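Shikimate 5-dehydrogenase (Mycobacterium fortuitum subsp. fortuitum DSM 46621, PDB 4XIJ) probably catalyses the NADP-dependent interconversion of 3-dehydroshikimate and shikimate, the fourth of seven steps from erythrose 4-phosphate and phosphoenolpyruvate to chorismate. Local coordinates at residues 120-125 / 218-223; 222-227 / 244-249. One frame throughout, in Å; residues are numbered along the deposited sequence. Where two conformers were deposited one is given.

Interaction 1: residues 120-125 / 218-223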
loop_
_atom_site.group_PDB
_atom_site.type_symbol
_atom_site.label_atom_id
_atom_site.label_comp_id
_atom_site.label_asym_id
_atom_site.label_seq_id
_atom_site.Cartn_x
_atom_site.Cartn_y
_atom_site.Cartn_z
ATOM N N GLY A 120 -6.835 -2.054 -5.543
ATOM C CA GLY A 120 -8.157 -2.205 -4.960
ATOM C C GLY A 120 -8.829 -0.845 -4.819
ATOM O O GLY A 120 -10.041 -0.707 -5.091
ATOM N N ALA A 121 -8.092 0.157 -4.320
ATOM C CA ALA A 121 -8.726 1.472 -4.097
ATOM C C ALA A 121 -9.115 2.151 -5.399
ATOM O O ALA A 121 -10.164 2.797 -5.484
ATOM C CB ALA A 121 -7.766 2.381 -3.289
ATOM N N LEU A 122 -8.259 2.036 -6.413
ATOM C CA LEU A 122 -8.512 2.719 -7.674
ATOM C C LEU A 122 -9.481 1.974 -8.584
ATOM O O LEU A 122 -10.239 2.590 -9.333
ATOM C CB LEU A 122 -7.202 2.906 -8.417
ATOM C CG LEU A 122 -6.532 4.250 -8.348
ATOM C CD1 LEU A 122 -5.240 4.218 -9.207
ATOM C CD2 LEU A 122 -7.477 5.370 -8.893
ATOM N N GLY A 123 -9.455 0.648 -8.544
ATOM C CA GLY A 123 -10.251 -0.137 -9.480
ATOM C C GLY A 123 -9.596 -0.287 -10.842
ATOM O O GLY A 123 -9.173 -1.391 -11.234
ATOM N N THR A 124 -9.570 0.806 -11.604
ATOM C CA THR A 124 -8.784 0.882 -12.850
ATOM C C THR A 124 -8.132 2.253 -12.874
ATOM O O THR A 124 -8.577 3.187 -12.192
ATOM C CB THR A 124 -9.667 0.689 -14.110
ATOM O OG1 THR A 124 -8.852 0.617 -15.279
ATOM C CG2 THR A 124 -10.664 1.868 -14.283
ATOM N N ALA A 125 -7.060 2.378 -13.651
ATOM C CA ALA A 125 -6.400 3.666 -13.803
ATOM C C ALA A 125 -6.392 4.132 -15.269
ATOM O O ALA A 125 -5.629 5.043 -15.629
ATOM C CB ALA A 125 -4.956 3.578 -13.264
ATOM N N ARG A 218 -9.673 10.947 -12.053
ATOM C CA ARG A 218 -9.791 10.114 -10.862
ATOM C C ARG A 218 -8.473 10.173 -10.130
ATOM O O ARG A 218 -7.418 9.903 -10.690
ATOM C CB ARG A 218 -10.159 8.694 -11.250
ATOM C CG ARG A 218 -11.446 8.694 -12.037
ATOM C CD ARG A 218 -11.926 7.282 -12.294
ATOM N NE ARG A 218 -12.316 6.568 -11.075
ATOM C CZ ARG A 218 -11.675 5.513 -10.583
ATOM N NH1 ARG A 218 -10.608 5.059 -11.211
ATOM N NH2 ARG A 218 -12.116 4.923 -9.467
ATOM N N VAL A 219 -8.514 10.556 -8.868
ATOM C CA VAL A 219 -7.308 10.730 -8.071
ATOM C C VAL A 219 -7.424 9.955 -6.765
ATOM O O VAL A 219 -8.381 10.166 -6.005
ATOM C CB VAL A 219 -7.046 12.232 -7.776
ATOM C CG1 VAL A 219 -5.824 12.362 -6.854
ATOM C CG2 VAL A 219 -6.840 12.973 -9.118
ATOM N N LEU A 220 -6.476 9.042 -6.539
ATOM C CA LEU A 220 -6.290 8.360 -5.270
ATOM C C LEU A 220 -5.261 9.148 -4.473
ATOM O O LEU A 220 -4.105 9.261 -4.878
ATOM C CB LEU A 220 -5.849 6.901 -5.493
ATOM C CG LEU A 220 -5.438 6.145 -4.246
ATOM C CD1 LEU A 220 -6.636 6.012 -3.319
ATOM C CD2 LEU A 220 -4.935 4.756 -4.684
ATOM N N ASP A 221 -5.725 9.737 -3.368
ATOM C CA ASP A 221 -4.873 10.488 -2.477
ATOM C C ASP A 221 -4.522 9.575 -1.288
ATOM O O ASP A 221 -5.414 9.088 -0.598
ATOM C CB ASP A 221 -5.624 11.743 -2.008
ATOM C CG ASP A 221 -4.755 12.715 -1.261
ATOM O OD1 ASP A 221 -3.599 12.408 -0.926
ATOM O OD2 ASP A 221 -5.223 13.850 -1.057
ATOM N N ALA A 222 -3.235 9.335 -1.056
ATOM C CA ALA A 222 -2.797 8.507 0.061
ATOM C C ALA A 222 -3.185 9.126 1.410
ATOM O O ALA A 222 -3.296 8.413 2.416
ATOM C CB ALA A 222 -1.293 8.292 0.004
ATOM N N ILE A 223 -3.372 10.441 1.434
ATOM C CA ILE A 223 -3.748 11.124 2.665
ATOM C C ILE A 223 -5.217 10.907 2.969
ATOM O O ILE A 223 -6.054 10.852 2.036
ATOM C CB ILE A 223 -3.445 12.632 2.550
ATOM C CG1 ILE A 223 -1.964 12.839 2.194
ATOM C CG2 ILE A 223 -3.844 13.357 3.816
ATOM C CD1 ILE A 223 -0.995 12.230 3.196
#
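Arg218, at the start of strand 218-221, grips the carbonyl oxygen of Leu122 at the C-terminal end of helix 114-122, tying the end of this helix to one strand of the parallel, Rossmann-type sheet of the dehydrogenase. The polar part is an end-on clasp: NH2 of Arg218 lies 3.0 Å from O of Leu122 and NH1 of Arg218 lies 3.1 Å from that same atom, both as hydrogen bonds. The acceptor lies in the guanidinium plane, and the two nitrogens reach it from opposite faces of the carbonyl. Neither bond is straight, with N-H...O angles of 150° and 143°, as expected when two donors converge on one oxygen. A bend at chi3 (66°) turns the guanidinium back towards the helix end. Its NE forms a salt bridge with Glu241 of the adjoining strand, a second tether that probably steadies the rotation of the group. Gly123, with positive phi, takes the chain out of the helix, and Thr124 N returns a weak bond to O of Leu122.

The apolar part lies further along the strand. Leu220 points towards the helix, CG anti to its own backbone N; its CD1 meets Ala121, and its CD2 meets both Ala121 and Leu122. CG of Leu122 rests 4.0 Å from CB of Leu220, and Leu122 also touches Leu145 of helix 138-147. CB of Ala121 rests against both methyls of Leu220, 3.8 Å from CD1 and 3.9 Å from CD2.

Interaction 2: residues 222-227 / 244-249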
loop_
_atom_site.group_PDB
_atom_site.type_symbol
_atom_site.label_atom_id
_atom_site.label_comp_id
_atom_site.label_asym_id
_atom_site.label_seq_id
_atom_site.Cartn_x
_atom_site.Cartn_y
_atom_site.Cartn_z
ATOM N N ALA A 222 -3.235 9.335 -1.056
ATOM C CA ALA A 222 -2.797 8.507 0.061
ATOM C C ALA A 222 -3.185 9.126 1.410
ATOM O O ALA A 222 -3.296 8.413 2.416
ATOM C CB ALA A 222 -1.293 8.292 0.004
ATOM N N ILE A 223 -3.372 10.441 1.434
ATOM C CA ILE A 223 -3.748 11.124 2.665
ATOM C C ILE A 223 -5.217 10.907 2.969
ATOM O O ILE A 223 -6.054 10.852 2.036
ATOM C CB ILE A 223 -3.445 12.632 2.550
ATOM C CG1 ILE A 223 -1.964 12.839 2.194
ATOM C CG2 ILE A 223 -3.844 13.357 3.816
ATOM C CD1 ILE A 223 -0.995 12.230 3.196
ATOM N N TYR A 224 -5.554 10.776 4.258
ATOM C CA TYR A 224 -6.974 10.673 4.601
ATOM C C TYR A 224 -7.380 11.525 5.777
ATOM O O TYR A 224 -8.563 11.564 6.134
ATOM C CB TYR A 224 -7.351 9.214 4.858
ATOM C CG TYR A 224 -6.557 8.513 5.931
ATOM C CD1 TYR A 224 -6.931 8.609 7.277
ATOM C CD2 TYR A 224 -5.471 7.705 5.607
ATOM C CE1 TYR A 224 -6.250 7.934 8.253
ATOM C CE2 TYR A 224 -4.776 7.025 6.598
ATOM C CZ TYR A 224 -5.158 7.154 7.914
ATOM O OH TYR A 224 -4.469 6.469 8.908
ATOM N N ASP A 225 -6.415 12.218 6.376
ATOM C CA ASP A 225 -6.735 13.113 7.479
ATOM C C ASP A 225 -5.916 14.384 7.394
ATOM O O ASP A 225 -4.688 14.346 7.273
ATOM C CB ASP A 225 -6.499 12.410 8.806
ATOM C CG ASP A 225 -6.921 13.248 9.987
ATOM O OD1 ASP A 225 -8.141 13.506 10.148
ATOM O OD2 ASP A 225 -6.026 13.607 10.776
ATOM N N PRO A 226 -6.593 15.529 7.395
ATOM C CA PRO A 226 -8.050 15.700 7.285
ATOM C C PRO A 226 -8.588 15.354 5.881
ATOM O O PRO A 226 -7.811 15.156 4.950
ATOM C CB PRO A 226 -8.253 17.189 7.606
ATOM C CG PRO A 226 -7.009 17.588 8.396
ATOM C CD PRO A 226 -5.907 16.781 7.775
ATOM N N TRP A 227 -9.901 15.240 5.744
ATOM C CA TRP A 227 -10.518 14.948 4.447
ATOM C C TRP A 227 -11.754 15.825 4.302
ATOM O O TRP A 227 -12.509 15.948 5.242
ATOM C CB TRP A 227 -10.899 13.466 4.337
ATOM C CG TRP A 227 -11.293 13.082 2.946
ATOM C CD1 TRP A 227 -12.559 12.886 2.472
ATOM C CD2 TRP A 227 -10.419 12.908 1.841
ATOM N NE1 TRP A 227 -12.522 12.570 1.138
ATOM C CE2 TRP A 227 -11.213 12.581 0.725
ATOM C CE3 TRP A 227 -9.031 12.984 1.687
ATOM C CZ2 TRP A 227 -10.656 12.316 -0.535
ATOM C CZ3 TRP A 227 -8.485 12.743 0.440
ATOM C CH2 TRP A 227 -9.297 12.410 -0.650
ATOM N N ASN A 244 -9.773 8.510 -0.878
ATOM C CA ASN A 244 -8.674 8.732 0.091
ATOM C C ASN A 244 -7.948 7.492 0.571
ATOM O O ASN A 244 -8.323 6.367 0.255
ATOM C CB ASN A 244 -9.136 9.559 1.306
ATOM C CG ASN A 244 -10.084 8.840 2.262
ATOM O OD1 ASN A 244 -9.921 7.677 2.574
ATOM N ND2 ASN A 244 -10.997 9.606 2.831
ATOM N N GLY A 245 -6.878 7.726 1.339
ATOM C CA GLY A 245 -5.974 6.662 1.718
ATOM C C GLY A 245 -6.570 5.591 2.594
ATOM O O GLY A 245 -5.987 4.519 2.679
ATOM N N LEU A 246 -7.706 5.846 3.245
ATOM C CA LEU A 246 -8.336 4.749 4.021
ATOM C C LEU A 246 -8.663 3.584 3.094
ATOM O O LEU A 246 -8.646 2.425 3.526
ATOM C CB LEU A 246 -9.608 5.191 4.756
ATOM C CG LEU A 246 -9.302 6.127 5.921
ATOM C CD1 LEU A 246 -10.654 6.654 6.421
ATOM C CD2 LEU A 246 -8.503 5.414 7.059
ATOM N N GLN A 247 -8.973 3.854 1.827
ATOM C CA GLN A 247 -9.263 2.727 0.930
ATOM C C GLN A 247 -8.006 1.905 0.570
ATOM O O GLN A 247 -8.114 0.708 0.299
ATOM C CB GLN A 247 -9.939 3.227 -0.370
ATOM C CG GLN A 247 -11.272 3.915 -0.115
ATOM C CD GLN A 247 -12.227 3.071 0.739
ATOM O OE1 GLN A 247 -12.784 3.564 1.744
ATOM N NE2 GLN A 247 -12.466 1.854 0.330
ATOM N N MET A 248 -6.828 2.543 0.537
ATOM C CA MET A 248 -5.575 1.808 0.416
ATOM C C MET A 248 -5.382 0.906 1.642
ATOM O O MET A 248 -5.138 -0.273 1.499
ATOM C CB MET A 248 -4.403 2.773 0.251
ATOM C CG MET A 248 -4.536 3.541 -1.061
ATOM S SD MET A 248 -3.403 4.959 -1.143
ATOM C CE MET A 248 -1.777 4.208 -1.010
ATOM N N LEU A 249 -5.554 1.463 2.844
ATOM C CA LEU A 249 -5.383 0.659 4.075
ATOM C C LEU A 249 -6.364 -0.520 4.090
ATOM O O LEU A 249 -5.976 -1.659 4.433
ATOM C CB LEU A 249 -5.568 1.503 5.358
ATOM C CG LEU A 249 -4.573 2.638 5.597
ATOM C CD1 LEU A 249 -4.896 3.320 6.921
ATOM C CD2 LEU A 249 -3.136 2.135 5.578
#
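Tyr224 lays one face of its ring over Leu246 in the first turn of helix 246-261, the main bump-and-hollow fit between this helix start and the loop after strand 218-221. CD2 of Leu246 stands 3.6 Å from the centroid of the Tyr224 ring and 13° off its normal, a CH-pi contact centred on the face. CG of Tyr224 sits between the backbone N and the carbonyl carbon, which swings the ring across the helix start. Farther out, in one of the two conformers of Leu249, its CD1 comes obliquely to the phenol end, 3.7 Å from CE2 of Tyr224.

A second ring takes a different knob. CB of Asn244 projects onto the six-membered ring of Trp227, 3.3 Å from its centroid and 8° off the normal. The amide stands almost perpendicular to the indole, at 89°, and ND2 of Asn244 passes above the five-membered part, 3.5 Å from CG of Trp227. The other end of this amide caps the helix: OD1 of Asn244 accepts from N of Leu246 at 3.0 Å.

Gly245 lies between these two ring contacts, where the backbones come closest. With no side chain at Gly245 they close up, its CA coming to 3.3 Å from O of Ala222 in a CA-H...O contact. Its N gives a straight but weak hydrogen bond to O of Ile223. SD of Met248, placed by an extended chi2, lies 3.8 Å from CA of Ala222. Tyr224 also touches His25 and Arg27, joining the loop to the N-terminal, substrate-binding part of the chain. Met248 reaches Leu220 on strand 218-221 and both Val118 and Ala121 on helix 114-122, while Trp227 also touches Asp221 of that strand.

Interactions 1 and 2, with centres 10 Å apart, follow one another along the chain, sharing Ala222 and Ile223 where strand 218-221 runs out into its loop. They also touch through side chains: CD2 of Leu220 is 3.8 Å from CG of Met248, and CB of Ala121 is 3.7 Å from CB of Gln247. Helices 114-122 and 246-261 thus meet beside the end of the strand. Asp221 forms a further joint, its OD1 closing an Asx turn with N of Ile223 and its OD2 bonded to Thr229. A sulfate, probably from the crystallisation liquor, lies about 4 Å from the two-conformer side chain of Leu249, consistent with interaction 2 bordering the interdomain cleft.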